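PDB 4Q8R: phosphate ABC transporter, phosphate-binding protein from Clostridium perfringens, which probably captures inorganic phosphate outside the cell membrane and delivers it to an ABC-type transporter for uptake. Local coordinates for residues 7-12 and 37-42; 57-62 and 129-134. One frame throughout, in Å; residues are numbered along the deposited sequence.

Contact 1. Residues 7-12 and 37-42; sequences SISGST and NQIGSS. With PO4 (phosphate ion), chain B.
S11, T12 and S41 close on one phosphate ion from the two sides of this contact, each through a side-chain hydroxyl. S11 OG donates to phosphate O4 at 2.6 Å, T12 grips O2 with both OG1 and its backbone N, and S41 holds O1 in the same two-handed way, OG lying 2.6 Å from it. The S41 hydroxyl stands beside its own backbone N (chi1 -66°), which lets one residue offer two donors to a single oxygen. Since G40 is the N-cap residue, S41 N belongs to the first turn of helix 41-50, whose dipole would be expected to favour the anion.

Behind this shell lies G10 O, which accepts two backbone hydrogen bonds from the same face of its carbonyl plane: I39 N at 2.8 Å, tilted 22° out of that plane, and G40 N at 3.0 Å, well above it. The fork ties the turn after one strand to the end of the other. I39 CD1 closes over S9, 3.7 Å from S9 OG, whose hydrogen bonds run to S53 and N47.

Further back the pairing is regular and parallel, with N37 N bonded to I8 O and G10 N to N37 O. Strands 6-10 and 34-38 are joined by helix 15-28 in a beta-alpha-beta unit, and strand 55-58 pairs with the other edge of 6-10.

Contact 2. Residues 57-62 and 129-134; sequences MASRDL and SGTRDA. With ZN (zinc ion), chain F; PO4 (phosphate ion), chain B.
S59 meets the start of helix 130-139 with its hydroxyl: OG lies 3.5 Å from G130 CA and donates to phosphate O4 at 2.7 Å. Its chi1 of 65° sets OG between the backbone N and the carbonyl carbon, turned toward the helix. G130, with no side chain, lets the S59 hydroxyl come this close to the helix backbone. On the neighbouring oxygen, G130 N donates to O1, while O3 collects three bonds, from T131 N, T131 OG1 and S129 OG, the T131 hydroxyl being closest at 2.6 Å.

S129 is the N-cap of this helix, and its OG also accepts from R132 N at 3.0 Å, so one hydroxyl both caps the backbone and holds the ligand. Binding an anion through backbone N-H groups at helix starts, with hydroxyls beside them, is a familiar feature of periplasmic phosphate-binding proteins.

R60 follows, its extended chain passing the helix with aliphatic carbons: CG packs on G130 CA, and CD lies 3.8 Å from D133 OD1. The two side chains cross at about a right angle, with guanidinium and carboxylate planes 50° apart and their charged atoms not in contact. The guanidinium is engaged otherwise. NE gives a 2.7 Å bond to a water that bonds weakly to S129 O, NH1 reaches D61 O nearly in the guanidinium plane, and the group also meets E66 in a salt bridge and S42 through NH2.

D61 turns away from the helix to a zinc ion, which OD1 binds at 2.0 Å together with a water and E73.

Overall arrangement
Contacts 1 and 2 lie about 11 Å apart, centre to centre, and come in series along the chain, with both segments of contact 1 preceding those of contact 2. They share one mixed sheet, in which strand 6-10 sits between strands 34-38 and 55-58; S9 O and S11 N probably bond to M57 across the last pairing, and helix 41-50 leads directly into strand 55-58. Both contacts touch the same phosphate, so the ion is enclosed by the ends of neighbouring strands and the starts of helices 41-50 and 130-139, with S13 and R125 adding further bonds. Segments distant in sequence thus supply one phosphate site, consistent with the protein's name, while the zinc at D61 lies apart.

Contact 1. Residues 7-12 and 37-42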
loop_
_atom_site.group_PDB
_atom_site.type_symbol
_atom_site.label_atom_id
_atom_site.label_comp_id
_atom_site.label_asym_id
_atom_site.label_seq_id
_atom_site.Cartn_x
_atom_site.Cartn_y
_atom_site.Cartn_z
ATOM N N SER A 7 11.425 10.835 -13.842
ATOM C CA SER A 7 11.477 10.787 -12.404
ATOM C C SER A 7 10.127 10.464 -11.785
ATOM O O SER A 7 9.113 11.106 -12.049
ATOM C CB SER A 7 12.021 12.105 -11.876
ATOM O OG SER A 7 11.118 13.116 -12.229
ATOM N N ILE A 8 10.113 9.434 -10.939
ATOM C CA ILE A 8 8.909 8.995 -10.288
ATOM C C ILE A 8 9.162 8.851 -8.793
ATOM O O ILE A 8 10.172 8.287 -8.403
ATOM C CB ILE A 8 8.448 7.595 -10.840
ATOM C CG1 ILE A 8 8.371 7.607 -12.376
ATOM C CG2 ILE A 8 7.160 7.136 -10.200
ATOM C CD1 ILE A 8 7.920 6.292 -12.949
ATOM N N SER A 9 8.280 9.367 -7.971
ATOM C CA SER A 9 8.409 9.173 -6.526
ATOM C C SER A 9 7.080 8.953 -5.890
ATOM O O SER A 9 6.026 9.352 -6.398
ATOM C CB SER A 9 9.133 10.386 -5.896
ATOM O OG SER A 9 8.362 11.548 -5.898
ATOM N N GLY A 10 7.115 8.296 -4.709
ATOM C CA GLY A 10 5.964 8.166 -3.879
ATOM C C GLY A 10 5.837 6.827 -3.178
ATOM O O GLY A 10 6.832 6.314 -2.617
ATOM N N SER A 11 4.651 6.284 -3.242
ATOM C CA SER A 11 4.213 5.127 -2.484
ATOM C C SER A 11 5.254 4.005 -2.371
ATOM O O SER A 11 5.752 3.507 -3.412
ATOM C CB SER A 11 2.963 4.583 -3.170
ATOM O OG SER A 11 2.563 3.312 -2.721
ATOM N N THR A 12 5.469 3.520 -1.150
ATOM C CA THR A 12 6.239 2.337 -0.933
ATOM C C THR A 12 5.468 1.084 -1.390
ATOM O O THR A 12 6.101 0.085 -1.765
ATOM C CB THR A 12 6.734 2.177 0.526
ATOM O OG1 THR A 12 5.645 1.941 1.409
ATOM C CG2 THR A 12 7.518 3.399 0.946
ATOM N N ASN A 37 11.876 6.696 -6.610
ATOM C CA ASN A 37 12.218 6.965 -5.208
ATOM C C ASN A 37 11.011 6.715 -4.322
ATOM O O ASN A 37 9.950 7.305 -4.507
ATOM C CB ASN A 37 12.618 8.424 -5.144
ATOM C CG ASN A 37 13.268 8.772 -3.851
ATOM O OD1 ASN A 37 13.704 7.892 -3.076
ATOM N ND2 ASN A 37 13.304 10.070 -3.566
ATOM N N GLN A 38 11.121 5.770 -3.407
ATOM C CA GLN A 38 10.046 5.326 -2.597
ATOM C C GLN A 38 10.069 6.107 -1.272
ATOM O O GLN A 38 10.950 5.907 -0.429
ATOM C CB GLN A 38 10.184 3.848 -2.258
ATOM C CG GLN A 38 10.053 3.006 -3.511
ATOM C CD GLN A 38 10.157 1.551 -3.254
ATOM O OE1 GLN A 38 9.414 1.040 -2.415
ATOM N NE2 GLN A 38 10.995 0.857 -4.005
ATOM N N ILE A 39 9.109 6.994 -1.137
ATOM C CA ILE A 39 9.067 7.971 -0.043
ATOM C C ILE A 39 7.693 8.083 0.603
ATOM O O ILE A 39 7.475 8.939 1.473
ATOM C CB ILE A 39 9.553 9.355 -0.576
ATOM C CG1 ILE A 39 8.668 9.878 -1.710
ATOM C CG2 ILE A 39 10.997 9.314 -0.904
ATOM C CD1 ILE A 39 9.074 11.238 -2.243
ATOM N N GLY A 40 6.730 7.260 0.202
ATOM C CA GLY A 40 5.381 7.287 0.609
ATOM C C GLY A 40 4.471 8.165 -0.230
ATOM O O GLY A 40 4.955 9.084 -0.923
ATOM N N SER A 41 3.192 7.874 -0.231
ATOM C CA SER A 41 2.243 8.486 -1.123
ATOM C C SER A 41 2.193 10.007 -1.031
ATOM O O SER A 41 2.223 10.695 -2.093
ATOM C CB SER A 41 0.891 7.920 -0.959
ATOM O OG SER A 41 0.783 6.558 -1.332
ATOM N N SER A 42 2.021 10.546 0.186
ATOM C CA SER A 42 1.829 11.972 0.264
ATOM C C SER A 42 2.995 12.741 -0.261
ATOM O O SER A 42 2.805 13.763 -0.957
ATOM C CB SER A 42 1.458 12.394 1.683
ATOM O OG SER A 42 0.206 11.826 2.054
HETATM P P PO4 B . 2.513 4.026 0.989
HETATM O O1 PO4 B . 2.059 5.450 0.632
HETATM O O2 PO4 B . 4.013 3.958 1.177
HETATM O O3 PO4 B . 1.708 3.499 2.170
HETATM O O4 PO4 B . 2.107 3.106 -0.211
#

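Contact 2. Residues 57-62 and 129-134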
loop_
_atom_site.group_PDB
_atom_site.type_symbol
_atom_site.label_atom_id
_atom_site.label_comp_id
_atom_site.label_asym_id
_atom_site.label_seq_id
_atom_site.Cartn_x
_atom_site.Cartn_y
_atom_site.Cartn_z
ATOM N N MET A 57 3.590 8.401 -7.520
ATOM C CA MET A 57 2.890 7.197 -7.271
ATOM C C MET A 57 2.191 7.249 -5.944
ATOM O O MET A 57 2.828 7.598 -4.906
ATOM C CB MET A 57 3.739 5.972 -7.539
ATOM C CG MET A 57 4.952 5.751 -6.765
ATOM S SD MET A 57 6.120 4.508 -7.471
ATOM C CE MET A 57 7.331 4.808 -6.113
ATOM N N ALA A 58 0.904 6.929 -5.970
ATOM C CA ALA A 58 0.070 6.953 -4.752
ATOM C C ALA A 58 -0.699 5.650 -4.580
ATOM O O ALA A 58 -1.152 5.004 -5.591
ATOM C CB ALA A 58 -0.873 8.068 -4.829
ATOM N N SER A 59 -0.897 5.280 -3.335
ATOM C CA SER A 59 -1.668 4.074 -2.978
ATOM C C SER A 59 -2.942 4.464 -2.226
ATOM O O SER A 59 -3.539 3.685 -1.440
ATOM C CB SER A 59 -0.807 3.147 -2.167
ATOM O OG SER A 59 -0.466 3.719 -0.921
ATOM N N ARG A 60 -3.388 5.699 -2.458
ATOM C CA ARG A 60 -4.696 6.186 -1.999
ATOM C C ARG A 60 -5.222 7.119 -3.082
ATOM O O ARG A 60 -4.440 7.545 -3.958
ATOM C CB ARG A 60 -4.595 6.981 -0.677
ATOM C CG ARG A 60 -3.633 8.145 -0.730
ATOM C CD ARG A 60 -3.974 9.125 0.354
ATOM N NE ARG A 60 -2.986 10.158 0.557
ATOM C CZ ARG A 60 -2.953 11.309 -0.084
ATOM N NH1 ARG A 60 -3.865 11.573 -1.031
ATOM N NH2 ARG A 60 -2.042 12.213 0.258
ATOM N N ASP A 61 -6.497 7.440 -3.036
ATOM C CA ASP A 61 -6.988 8.441 -3.945
ATOM C C ASP A 61 -6.391 9.820 -3.582
ATOM O O ASP A 61 -5.966 10.048 -2.453
ATOM C CB ASP A 61 -8.480 8.538 -3.880
ATOM C CG ASP A 61 -9.043 9.146 -5.101
ATOM O OD1 ASP A 61 -8.298 9.578 -6.021
ATOM O OD2 ASP A 61 -10.245 9.209 -5.153
ATOM N N LEU A 62 -6.405 10.736 -4.528
ATOM C CA LEU A 62 -5.982 12.123 -4.256
ATOM C C LEU A 62 -6.982 12.808 -3.371
ATOM O O LEU A 62 -8.183 12.503 -3.413
ATOM C CB LEU A 62 -5.909 12.929 -5.552
ATOM C CG LEU A 62 -4.865 12.528 -6.567
ATOM C CD1 LEU A 62 -4.790 13.560 -7.680
ATOM C CD2 LEU A 62 -3.525 12.410 -5.842
ATOM N N SER A 129 1.576 8.114 4.737
ATOM C CA SER A 129 1.428 6.829 4.039
ATOM C C SER A 129 0.010 6.737 3.429
ATOM O O SER A 129 -1.014 6.907 4.121
ATOM C CB SER A 129 1.645 5.661 5.040
ATOM O OG SER A 129 1.128 4.439 4.608
ATOM N N GLY A 130 -0.070 6.316 2.160
ATOM C CA GLY A 130 -1.335 6.076 1.561
ATOM C C GLY A 130 -2.042 4.823 2.162
ATOM O O GLY A 130 -3.288 4.796 2.304
ATOM N N THR A 131 -1.245 3.807 2.511
ATOM C CA THR A 131 -1.775 2.603 3.157
ATOM C C THR A 131 -2.423 2.965 4.487
ATOM O O THR A 131 -3.526 2.524 4.792
ATOM C CB THR A 131 -0.683 1.556 3.311
ATOM O OG1 THR A 131 0.064 1.473 2.085
ATOM C CG2 THR A 131 -1.255 0.195 3.769
ATOM N N ARG A 132 -1.743 3.828 5.268
ATOM C CA ARG A 132 -2.321 4.251 6.550
ATOM C C ARG A 132 -3.675 4.972 6.330
ATOM O O ARG A 132 -4.674 4.712 7.000
ATOM C CB ARG A 132 -1.368 5.154 7.289
ATOM C CG ARG A 132 -1.939 5.758 8.579
ATOM C CD ARG A 132 -0.844 6.285 9.440
ATOM N NE ARG A 132 -1.423 7.021 10.596
ATOM C CZ ARG A 132 -0.729 7.634 11.540
ATOM N NH1 ARG A 132 0.580 7.623 11.519
ATOM N NH2 ARG A 132 -1.358 8.346 12.460
ATOM N N ASP A 133 -3.717 5.888 5.351
ATOM C CA ASP A 133 -4.926 6.612 5.058
ATOM C C ASP A 133 -6.106 5.688 4.711
ATOM O O ASP A 133 -7.216 5.783 5.241
ATOM C CB ASP A 133 -4.666 7.602 3.948
ATOM C CG ASP A 133 -5.911 8.364 3.537
ATOM O OD1 ASP A 133 -6.698 7.932 2.668
ATOM O OD2 ASP A 133 -6.085 9.432 4.088
ATOM N N ALA A 134 -5.859 4.781 3.748
ATOM C CA ALA A 134 -6.890 3.858 3.330
ATOM C C ALA A 134 -7.297 2.885 4.410
ATOM O O ALA A 134 -8.474 2.645 4.618
ATOM C CB ALA A 134 -6.395 3.045 2.129
HETATM ZN ZN ZN F . -9.008 10.373 -7.735
HETATM P P PO4 B . 2.513 4.026 0.989
HETATM O O1 PO4 B . 2.059 5.450 0.632
HETATM O O2 PO4 B . 4.013 3.958 1.177
HETATM O O3 PO4 B . 1.708 3.499 2.170
HETATM O O4 PO4 B . 2.107 3.106 -0.211
HETATM O O HOH W 1 -1.648 9.693 2.875
HETATM O O HOH W 2 -9.427 8.700 -8.062
#